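Single-strand DNA-binding protein (Agrobacterium tumefaciens, PDB 3BTP) binds single-stranded DNA regardless of sequence and mediates nuclear uptake of single-stranded copies of the T-DNA during plant transformation by Agrobacterium. Local coordinates at residues A165-L175 and C191-W199; E144-Y152 and F254-L264. All blocks are in the same frame, centred on the assembly; numbering follows the deposited sequence.

In the fold
From the N terminus, the chain first passes through 144-152, the end of a helix and a strand of the first four-stranded antiparallel sheet. It then reaches 165-175, on two short helices and the linker between them. Helix 186-206 follows and supplies 191-199, so interaction 1 closes a short local loop. Interaction 2 pairs 144-152 with 254-264, about a hundred residues later, and closes the larger loop. Interaction 1 lies wholly within that loop. Interaction 2 brings together the first sheet and the lead-in to the second. The two contacts meet where Trp-199 and Ala-165 pack on Arg-150 and Tyr-152.

Interaction 1: residues A165-L175 and C191-W199; sequences AFERIDLPEQL and CFQYKLEVW. Unlike the reference sequence in segment 165-175: Leu-171 (reference Ile).
The Phe-166 ring has Lys-195 CB over one face and Trp-199 at its edge. With Phe-192 these rings form an aromatic cluster, where helix 162-167 packs on helix 186-206. Phe-166 is a knob in a hole made by Phe-192, Lys-195, Leu-196 and Trp-199. Its CG lies anti to the backbone N (chi1 -173°), which carries the ring across to the long helix. The Phe-166 edge points at the indole face in a T-shaped pair, planes at 74°. Phe-166 CD1 comes within 3.7 Å of Trp-199 CD2. Phe-192 meets Phe-166 obliquely. Ala-165 CB and Ile-169 CD1 lie at the indole edge, while Trp-199 NE1 hydrogen-bonds to Thr-211 O.

Ile-169 CG2 packs 3.9 Å from Val-198 CG1. Further on, the Tyr-194 ring is lined by Leu-171, Pro-172 and Leu-175. Leu-171, where the reference sequence has Ile, brings CD2 to 3.4 Å from Tyr-194 CD2, the two side chains running past each other in opposite directions. Pro-172 CD sits 3.5 Å from Tyr-194 CZ. Arg-168, whose side chain sets off away from the long helix, forms a salt bridge with an acidic side chain of the chain of another protein.

Lys-195 ties the segments together: its aliphatic part packs on Phe-166 and its NZ reaches oxygens of Glu-167 and Ile-169. Its chain is extended beyond CG. Lys-195 NZ makes a salt bridge to Glu-167 OE1 at 2.7 Å, nearly along the C-O axis. The same NZ hydrogen-bonds to Glu-167 O at 2.8 Å, tilted 30° from the carbonyl plane. A weak hydrogen bond runs from Lys-195 NZ to Ile-169 O at 2.9 Å.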
loop_
_atom_site.group_PDB
_atom_site.type_symbol
_atom_site.label_atom_id
_atom_site.label_comp_id
_atom_site.label_asym_id
_atom_site.label_seq_id
_atom_site.Cartn_x
_atom_site.Cartn_y
_atom_site.Cartn_z
ATOM N N ALA A 165 6.200 12.030 5.712
ATOM C CA ALA A 165 6.861 12.264 4.455
ATOM C C ALA A 165 8.363 12.180 4.574
ATOM O O ALA A 165 9.027 11.643 3.687
ATOM C CB ALA A 165 6.388 13.704 3.774
ATOM N N PHE A 166 8.917 12.761 5.646
ATOM C CA PHE A 166 10.354 12.714 5.901
ATOM C C PHE A 166 10.866 11.265 6.043
ATOM O O PHE A 166 11.821 10.857 5.370
ATOM C CB PHE A 166 10.676 13.500 7.170
ATOM C CG PHE A 166 12.194 13.644 7.425
ATOM C CD1 PHE A 166 12.942 14.648 6.829
ATOM C CD2 PHE A 166 12.840 12.804 8.268
ATOM C CE1 PHE A 166 14.327 14.733 7.056
ATOM C CE2 PHE A 166 14.199 12.905 8.487
ATOM C CZ PHE A 166 14.927 13.861 7.870
ATOM N N GLU A 167 10.262 10.488 6.943
ATOM C CA GLU A 167 10.718 9.095 7.161
ATOM C C GLU A 167 10.471 8.198 5.949
ATOM O O GLU A 167 11.148 7.173 5.787
ATOM C CB GLU A 167 10.129 8.489 8.466
ATOM C CG GLU A 167 10.851 9.120 9.714
ATOM C CD GLU A 167 12.401 8.848 9.708
ATOM O OE1 GLU A 167 12.870 7.984 8.915
ATOM O OE2 GLU A 167 13.157 9.439 10.494
ATOM N N ARG A 168 9.524 8.561 5.108
ATOM C CA ARG A 168 9.266 7.800 3.875
ATOM C C ARG A 168 10.406 7.932 2.846
ATOM O O ARG A 168 10.516 7.118 1.921
ATOM C CB ARG A 168 7.887 8.192 3.283
ATOM C CG ARG A 168 7.604 7.852 1.798
ATOM C CD ARG A 168 6.955 6.508 1.758
ATOM N NE ARG A 168 6.779 5.771 0.475
ATOM C CZ ARG A 168 7.716 5.038 -0.103
ATOM N NH1 ARG A 168 8.973 5.052 0.339
ATOM N NH2 ARG A 168 7.403 4.312 -1.149
ATOM N N ILE A 169 11.276 8.929 2.996
ATOM C CA ILE A 169 12.496 8.936 2.182
ATOM C C ILE A 169 13.280 7.660 2.499
ATOM O O ILE A 169 13.503 7.302 3.684
ATOM C CB ILE A 169 13.366 10.207 2.318
ATOM C CG1 ILE A 169 12.567 11.523 1.974
ATOM C CG2 ILE A 169 14.650 10.043 1.417
ATOM C CD1 ILE A 169 12.985 12.886 2.805
ATOM N N ASP A 170 13.636 6.897 1.482
ATOM C CA ASP A 170 14.288 5.615 1.791
ATOM C C ASP A 170 15.810 5.738 1.626
ATOM O O ASP A 170 16.284 6.571 0.872
ATOM C CB ASP A 170 13.749 4.457 0.950
ATOM C CG ASP A 170 14.055 4.640 -0.492
ATOM O OD1 ASP A 170 13.883 5.789 -0.952
ATOM O OD2 ASP A 170 14.509 3.658 -1.163
ATOM N N LEU A 171 16.560 4.945 2.376
ATOM C CA LEU A 171 18.011 4.947 2.163
ATOM C C LEU A 171 18.415 3.957 1.072
ATOM O O LEU A 171 18.021 2.779 1.118
ATOM C CB LEU A 171 18.776 4.633 3.465
ATOM C CG LEU A 171 18.130 5.523 4.555
ATOM C CD1 LEU A 171 18.472 4.914 5.856
ATOM C CD2 LEU A 171 18.565 7.006 4.496
ATOM N N PRO A 172 19.224 4.434 0.126
ATOM C CA PRO A 172 19.932 3.607 -0.839
ATOM C C PRO A 172 20.567 2.391 -0.191
ATOM O O PRO A 172 21.241 2.505 0.850
ATOM C CB PRO A 172 20.998 4.554 -1.379
ATOM C CG PRO A 172 20.279 5.874 -1.386
ATOM C CD PRO A 172 19.500 5.863 -0.079
ATOM N N GLU A 173 20.226 1.237 -0.773
ATOM C CA GLU A 173 20.928 -0.054 -0.645
ATOM C C GLU A 173 22.436 0.023 -0.294
ATOM O O GLU A 173 22.880 -0.625 0.634
ATOM C CB GLU A 173 20.752 -0.855 -1.964
ATOM C CG GLU A 173 21.607 -2.164 -2.076
ATOM C CD GLU A 173 21.514 -3.033 -0.811
ATOM O OE1 GLU A 173 20.455 -2.953 -0.120
ATOM O OE2 GLU A 173 22.496 -3.772 -0.500
ATOM N N GLN A 174 23.197 0.815 -1.035
ATOM C CA GLN A 174 24.641 0.825 -0.865
ATOM C C GLN A 174 25.008 1.527 0.420
ATOM O O GLN A 174 25.821 1.027 1.204
ATOM C CB GLN A 174 25.355 1.465 -2.073
ATOM C CG GLN A 174 25.340 0.607 -3.385
ATOM C CD GLN A 174 25.507 -0.942 -3.194
ATOM O OE1 GLN A 174 26.624 -1.468 -2.981
ATOM N NE2 GLN A 174 24.385 -1.667 -3.311
ATOM N N LEU A 175 24.379 2.681 0.620
ATOM C CA LEU A 175 24.535 3.485 1.824
ATOM C C LEU A 175 24.110 2.684 3.042
ATOM O O LEU A 175 24.864 2.589 3.998
ATOM C CB LEU A 175 23.736 4.779 1.684
ATOM C CG LEU A 175 23.885 5.973 2.623
ATOM C CD1 LEU A 175 23.027 7.077 2.039
ATOM C CD2 LEU A 175 23.433 5.681 4.066
ATOM N N CYS A 191 21.625 8.356 8.611
ATOM C CA CYS A 191 20.308 8.215 7.997
ATOM C C CYS A 191 19.542 9.542 7.988
ATOM O O CYS A 191 19.033 9.949 6.950
ATOM C CB CYS A 191 19.503 7.140 8.727
ATOM S SG CYS A 191 19.987 5.486 8.215
ATOM N N PHE A 192 19.498 10.215 9.143
ATOM C CA PHE A 192 18.855 11.530 9.271
ATOM C C PHE A 192 19.480 12.617 8.334
ATOM O O PHE A 192 18.763 13.370 7.623
ATOM C CB PHE A 192 18.815 11.973 10.756
ATOM C CG PHE A 192 18.252 13.329 10.942
ATOM C CD1 PHE A 192 16.885 13.535 10.918
ATOM C CD2 PHE A 192 19.109 14.443 11.089
ATOM C CE1 PHE A 192 16.361 14.832 11.040
ATOM C CE2 PHE A 192 18.608 15.700 11.221
ATOM C CZ PHE A 192 17.201 15.882 11.214
ATOM N N GLN A 193 20.810 12.639 8.285
ATOM C CA GLN A 193 21.533 13.610 7.480
ATOM C C GLN A 193 21.258 13.255 6.044
ATOM O O GLN A 193 21.021 14.138 5.233
ATOM C CB GLN A 193 23.086 13.645 7.780
ATOM C CG GLN A 193 23.499 14.297 9.084
ATOM C CD GLN A 193 25.068 14.261 9.403
ATOM O OE1 GLN A 193 25.829 13.312 9.028
ATOM N NE2 GLN A 193 25.529 15.318 10.101
ATOM N N TYR A 194 21.271 11.969 5.707
ATOM C CA TYR A 194 20.889 11.596 4.322
ATOM C C TYR A 194 19.466 12.086 3.927
ATOM O O TYR A 194 19.269 12.708 2.866
ATOM C CB TYR A 194 21.011 10.082 4.047
ATOM C CG TYR A 194 20.542 9.784 2.615
ATOM C CD1 TYR A 194 21.428 9.857 1.538
ATOM C CD2 TYR A 194 19.179 9.529 2.338
ATOM C CE1 TYR A 194 20.998 9.594 0.190
ATOM C CE2 TYR A 194 18.719 9.278 1.019
ATOM C CZ TYR A 194 19.627 9.326 -0.043
ATOM O OH TYR A 194 19.168 9.096 -1.326
ATOM N N LYS A 195 18.456 11.754 4.751
ATOM C CA LYS A 195 17.058 12.201 4.458
ATOM C C LYS A 195 16.901 13.743 4.501
ATOM O O LYS A 195 16.137 14.309 3.718
ATOM C CB LYS A 195 16.046 11.487 5.386
ATOM C CG LYS A 195 16.042 9.943 5.275
ATOM C CD LYS A 195 14.911 9.326 6.097
ATOM C CE LYS A 195 15.084 7.875 6.213
ATOM N NZ LYS A 195 13.805 7.169 6.550
ATOM N N LEU A 196 17.609 14.404 5.438
ATOM C CA LEU A 196 17.622 15.895 5.556
ATOM C C LEU A 196 18.030 16.572 4.247
ATOM O O LEU A 196 17.399 17.558 3.830
ATOM C CB LEU A 196 18.495 16.377 6.739
ATOM C CG LEU A 196 18.506 17.871 7.092
ATOM C CD1 LEU A 196 17.095 18.338 7.590
ATOM C CD2 LEU A 196 19.623 18.273 8.118
ATOM N N GLU A 197 19.000 16.009 3.523
ATOM C CA GLU A 197 19.386 16.643 2.253
ATOM C C GLU A 197 18.384 16.423 1.132
ATOM O O GLU A 197 18.164 17.269 0.341
ATOM C CB GLU A 197 20.737 16.176 1.775
ATOM C CG GLU A 197 21.625 15.627 2.809
ATOM C CD GLU A 197 23.063 15.673 2.329
ATOM O OE1 GLU A 197 23.370 14.952 1.314
ATOM O OE2 GLU A 197 23.846 16.472 2.941
ATOM N N VAL A 198 17.787 15.245 1.054
ATOM C CA VAL A 198 16.703 15.005 0.113
ATOM C C VAL A 198 15.557 15.949 0.446
ATOM O O VAL A 198 15.020 16.612 -0.427
ATOM C CB VAL A 198 16.298 13.533 0.169
ATOM C CG1 VAL A 198 15.191 13.242 -0.810
ATOM C CG2 VAL A 198 17.564 12.710 -0.155
ATOM N N TRP A 199 15.210 16.016 1.724
ATOM C CA TRP A 199 14.063 16.796 2.181
ATOM C C TRP A 199 14.251 18.279 1.843
ATOM O O TRP A 199 13.373 18.907 1.245
ATOM C CB TRP A 199 14.016 16.610 3.711
ATOM C CG TRP A 199 13.039 17.462 4.429
ATOM C CD1 TRP A 199 13.299 18.612 5.140
ATOM C CD2 TRP A 199 11.632 17.204 4.571
ATOM N NE1 TRP A 199 12.152 19.082 5.685
ATOM C CE2 TRP A 199 11.108 18.244 5.365
ATOM C CE3 TRP A 199 10.784 16.159 4.157
ATOM C CZ2 TRP A 199 9.767 18.275 5.759
ATOM C CZ3 TRP A 199 9.429 16.212 4.511
ATOM C CH2 TRP A 199 8.945 17.247 5.319
#

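Interaction 2: residues E144-Y152 and F254-L264; sequences EFNASCRLY and FQAGSLLPDIL
One water joins Gln-255 to the start of strand 149-153. It donates to Gln-255 O at 2.9 Å and to Ser-148 O, and accepts from Arg-150 N at 2.7 Å. The direct bond between the segments is weak: Gln-255 NE2 reaches Ala-147 O at 3.2 Å with an N-H...O angle of 128°. The Gln-255 chain bends at chi2 (92°) to bring its amide back to this helix end.

Next to it, Cys-149 CB lies over one face of the Phe-254 ring in a CH-pi contact, 4.1 Å from the centroid. Ala-147 O lies at the edge of the same ring, in its plane. Residues 254-257 form a type I beta turn. Gly-257, with positive phi, closes it and places its CA 3.6 Å from Cys-149 SG. Further along, Leu-151 CD1 and Leu-264 CD1 meet tip to tip at 3.8 Å. The side chains of Leu-260 and Leu-151 run antiparallel alongside each other, with Leu-260 CD1 4.1 Å from Leu-151 CD2.

The contact thus joins the first antiparallel sheet to the loop that leads into strand 263-266 of the second. With a weak direct bond, the polar link between the segments rests largely on the water, while Cys-149, Phe-254 and the leucines supply the apolar packing.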
loop_
_atom_site.group_PDB
_atom_site.type_symbol
_atom_site.label_atom_id
_atom_site.label_comp_id
_atom_site.label_asym_id
_atom_site.label_seq_id
_atom_site.Cartn_x
_atom_site.Cartn_y
_atom_site.Cartn_z
ATOM N N GLU A 144 3.552 30.798 7.842
ATOM C CA GLU A 144 2.379 30.146 7.305
ATOM C C GLU A 144 2.647 28.650 6.939
ATOM O O GLU A 144 1.932 27.741 7.385
ATOM C CB GLU A 144 1.816 30.935 6.120
ATOM C CG GLU A 144 0.475 30.250 5.720
ATOM C CD GLU A 144 -0.265 30.871 4.544
ATOM O OE1 GLU A 144 -0.037 32.086 4.181
ATOM O OE2 GLU A 144 -1.119 30.105 4.031
ATOM N N PHE A 145 3.701 28.409 6.172
ATOM C CA PHE A 145 4.198 27.030 5.884
ATOM C C PHE A 145 4.374 26.205 7.158
ATOM O O PHE A 145 3.868 25.081 7.231
ATOM C CB PHE A 145 5.506 27.044 5.076
ATOM C CG PHE A 145 5.338 27.354 3.581
ATOM C CD1 PHE A 145 4.466 26.587 2.780
ATOM C CD2 PHE A 145 6.150 28.344 2.946
ATOM C CE1 PHE A 145 4.362 26.797 1.453
ATOM C CE2 PHE A 145 6.051 28.615 1.554
ATOM C CZ PHE A 145 5.132 27.838 0.791
ATOM N N ASN A 146 5.080 26.735 8.167
ATOM C CA ASN A 146 5.300 26.030 9.436
ATOM C C ASN A 146 4.139 25.884 10.391
ATOM O O ASN A 146 4.234 25.089 11.351
ATOM C CB ASN A 146 6.518 26.556 10.182
ATOM C CG ASN A 146 7.864 26.114 9.513
ATOM O OD1 ASN A 146 8.852 26.832 9.584
ATOM N ND2 ASN A 146 7.870 24.948 8.840
ATOM N N ALA A 147 3.059 26.627 10.170
ATOM C CA ALA A 147 1.839 26.611 11.013
ATOM C C ALA A 147 0.770 25.732 10.422
ATOM O O ALA A 147 -0.153 25.319 11.132
ATOM C CB ALA A 147 1.244 28.025 11.125
ATOM N N SER A 148 0.837 25.529 9.095
ATOM C CA SER A 148 -0.074 24.610 8.378
ATOM C C SER A 148 0.286 23.153 8.639
ATOM O O SER A 148 1.462 22.833 8.897
ATOM C CB SER A 148 -0.005 24.843 6.841
ATOM O OG SER A 148 -0.312 26.182 6.560
ATOM N N CYS A 149 -0.724 22.278 8.511
ATOM C CA CYS A 149 -0.463 20.887 8.131
ATOM C C CYS A 149 -0.126 20.761 6.596
ATOM O O CYS A 149 -0.997 20.925 5.740
ATOM C CB CYS A 149 -1.616 19.938 8.527
ATOM S SG CYS A 149 -1.117 18.224 8.259
ATOM N N ARG A 150 1.139 20.491 6.261
ATOM C CA ARG A 150 1.549 20.359 4.858
ATOM C C ARG A 150 1.411 18.901 4.337
ATOM O O ARG A 150 2.012 17.962 4.879
ATOM C CB ARG A 150 3.003 20.843 4.697
ATOM C CG ARG A 150 3.279 22.283 5.175
ATOM C CD ARG A 150 4.700 22.760 4.710
ATOM N NE ARG A 150 5.803 21.897 5.173
ATOM C CZ ARG A 150 6.440 21.957 6.361
ATOM N NH1 ARG A 150 6.111 22.877 7.268
ATOM N NH2 ARG A 150 7.461 21.107 6.623
ATOM N N LEU A 151 0.641 18.708 3.282
ATOM C CA LEU A 151 0.418 17.349 2.779
ATOM C C LEU A 151 1.191 17.196 1.458
ATOM O O LEU A 151 1.006 18.018 0.601
ATOM C CB LEU A 151 -1.096 17.078 2.624
ATOM C CG LEU A 151 -1.951 16.904 3.906
ATOM C CD1 LEU A 151 -3.429 16.588 3.621
ATOM C CD2 LEU A 151 -1.428 15.758 4.861
ATOM N N TYR A 152 2.123 16.213 1.364
ATOM C CA TYR A 152 2.944 15.985 0.143
ATOM C C TYR A 152 2.392 14.781 -0.666
ATOM O O TYR A 152 2.196 13.711 -0.094
ATOM C CB TYR A 152 4.380 15.702 0.539
ATOM C CG TYR A 152 4.968 16.764 1.406
ATOM C CD1 TYR A 152 5.564 17.888 0.830
ATOM C CD2 TYR A 152 4.896 16.684 2.805
ATOM C CE1 TYR A 152 6.069 18.892 1.612
ATOM C CE2 TYR A 152 5.404 17.688 3.611
ATOM C CZ TYR A 152 6.011 18.774 2.996
ATOM O OH TYR A 152 6.574 19.756 3.750
ATOM N N PHE A 254 -1.304 19.358 15.191
ATOM C CA PHE A 254 -1.960 19.748 13.951
ATOM C C PHE A 254 -0.971 19.626 12.771
ATOM O O PHE A 254 -1.281 18.992 11.790
ATOM C CB PHE A 254 -2.566 21.163 14.013
ATOM C CG PHE A 254 -3.139 21.598 12.686
ATOM C CD1 PHE A 254 -4.169 20.886 12.085
ATOM C CD2 PHE A 254 -2.619 22.676 12.019
ATOM C CE1 PHE A 254 -4.641 21.262 10.811
ATOM C CE2 PHE A 254 -3.088 23.037 10.773
ATOM C CZ PHE A 254 -4.107 22.346 10.201
ATOM N N GLN A 255 0.215 20.209 12.907
ATOM C CA GLN A 255 1.239 20.217 11.903
ATOM C C GLN A 255 1.774 18.868 11.554
ATOM O O GLN A 255 2.193 18.687 10.420
ATOM C CB GLN A 255 2.411 21.044 12.362
ATOM C CG GLN A 255 2.173 22.526 12.337
ATOM C CD GLN A 255 1.662 23.023 13.666
ATOM O OE1 GLN A 255 1.538 22.257 14.612
ATOM N NE2 GLN A 255 1.321 24.306 13.735
ATOM N N ALA A 256 1.837 17.951 12.539
ATOM C CA ALA A 256 2.241 16.567 12.321
ATOM C C ALA A 256 1.212 15.751 11.563
ATOM O O ALA A 256 1.524 14.669 11.123
ATOM C CB ALA A 256 2.617 15.885 13.630
ATOM N N GLY A 257 -0.005 16.256 11.387
ATOM C CA GLY A 257 -1.040 15.512 10.614
ATOM C C GLY A 257 -1.960 14.695 11.513
ATOM O O GLY A 257 -2.900 14.014 11.045
ATOM N N SER A 258 -1.736 14.799 12.832
ATOM C CA SER A 258 -2.493 13.995 13.764
ATOM C C SER A 258 -3.821 14.577 14.221
ATOM O O SER A 258 -4.294 14.208 15.284
ATOM C CB SER A 258 -1.592 13.437 14.892
ATOM O OG SER A 258 -1.071 12.126 14.419
ATOM N N LEU A 259 -4.445 15.426 13.388
ATOM C CA LEU A 259 -5.703 16.070 13.692
ATOM C C LEU A 259 -6.609 16.298 12.505
ATOM O O LEU A 259 -7.453 17.181 12.591
ATOM C CB LEU A 259 -5.506 17.465 14.385
ATOM C CG LEU A 259 -5.064 17.573 15.874
ATOM C CD1 LEU A 259 -5.114 19.038 16.469
ATOM C CD2 LEU A 259 -5.844 16.642 16.791
ATOM N N LEU A 260 -6.527 15.517 11.439
ATOM C CA LEU A 260 -7.237 15.814 10.207
ATOM C C LEU A 260 -8.508 15.017 10.187
ATOM O O LEU A 260 -8.645 14.054 10.940
ATOM C CB LEU A 260 -6.418 15.407 8.970
ATOM C CG LEU A 260 -5.003 15.946 8.785
ATOM C CD1 LEU A 260 -4.016 14.970 7.922
ATOM C CD2 LEU A 260 -5.076 17.414 8.309
ATOM N N PRO A 261 -9.427 15.373 9.292
ATOM C CA PRO A 261 -10.665 14.586 9.136
ATOM C C PRO A 261 -10.410 13.276 8.381
ATOM O O PRO A 261 -9.284 13.021 7.909
ATOM C CB PRO A 261 -11.623 15.510 8.341
ATOM C CG PRO A 261 -10.912 16.771 8.128
ATOM C CD PRO A 261 -9.392 16.524 8.377
ATOM N N ASP A 262 -11.442 12.453 8.331
ATOM C CA ASP A 262 -11.411 11.128 7.825
ATOM C C ASP A 262 -11.174 11.174 6.287
ATOM O O ASP A 262 -10.478 10.318 5.723
ATOM C CB ASP A 262 -12.804 10.504 8.062
ATOM C CG ASP A 262 -13.269 10.548 9.551
ATOM O OD1 ASP A 262 -12.429 10.628 10.456
ATOM O OD2 ASP A 262 -14.500 10.491 9.835
ATOM N N ILE A 263 -11.811 12.140 5.617
ATOM C CA ILE A 263 -12.035 12.093 4.170
ATOM C C ILE A 263 -11.533 13.402 3.631
ATOM O O ILE A 263 -11.847 14.446 4.145
ATOM C CB ILE A 263 -13.505 11.880 3.802
ATOM C CG1 ILE A 263 -14.021 10.489 4.249
ATOM C CG2 ILE A 263 -13.723 12.064 2.343
ATOM C CD1 ILE A 263 -15.534 10.368 4.316
ATOM N N LEU A 264 -10.719 13.324 2.592
ATOM C CA LEU A 264 -10.328 14.489 1.765
ATOM C C LEU A 264 -10.778 14.284 0.310
ATOM O O LEU A 264 -10.374 13.340 -0.337
ATOM C CB LEU A 264 -8.784 14.666 1.834
ATOM C CG LEU A 264 -8.056 15.916 1.243
ATOM C CD1 LEU A 264 -6.576 15.867 1.671
ATOM C CD2 LEU A 264 -8.115 15.967 -0.260
HETATM O O HOH W 1 2.706 20.742 8.396
#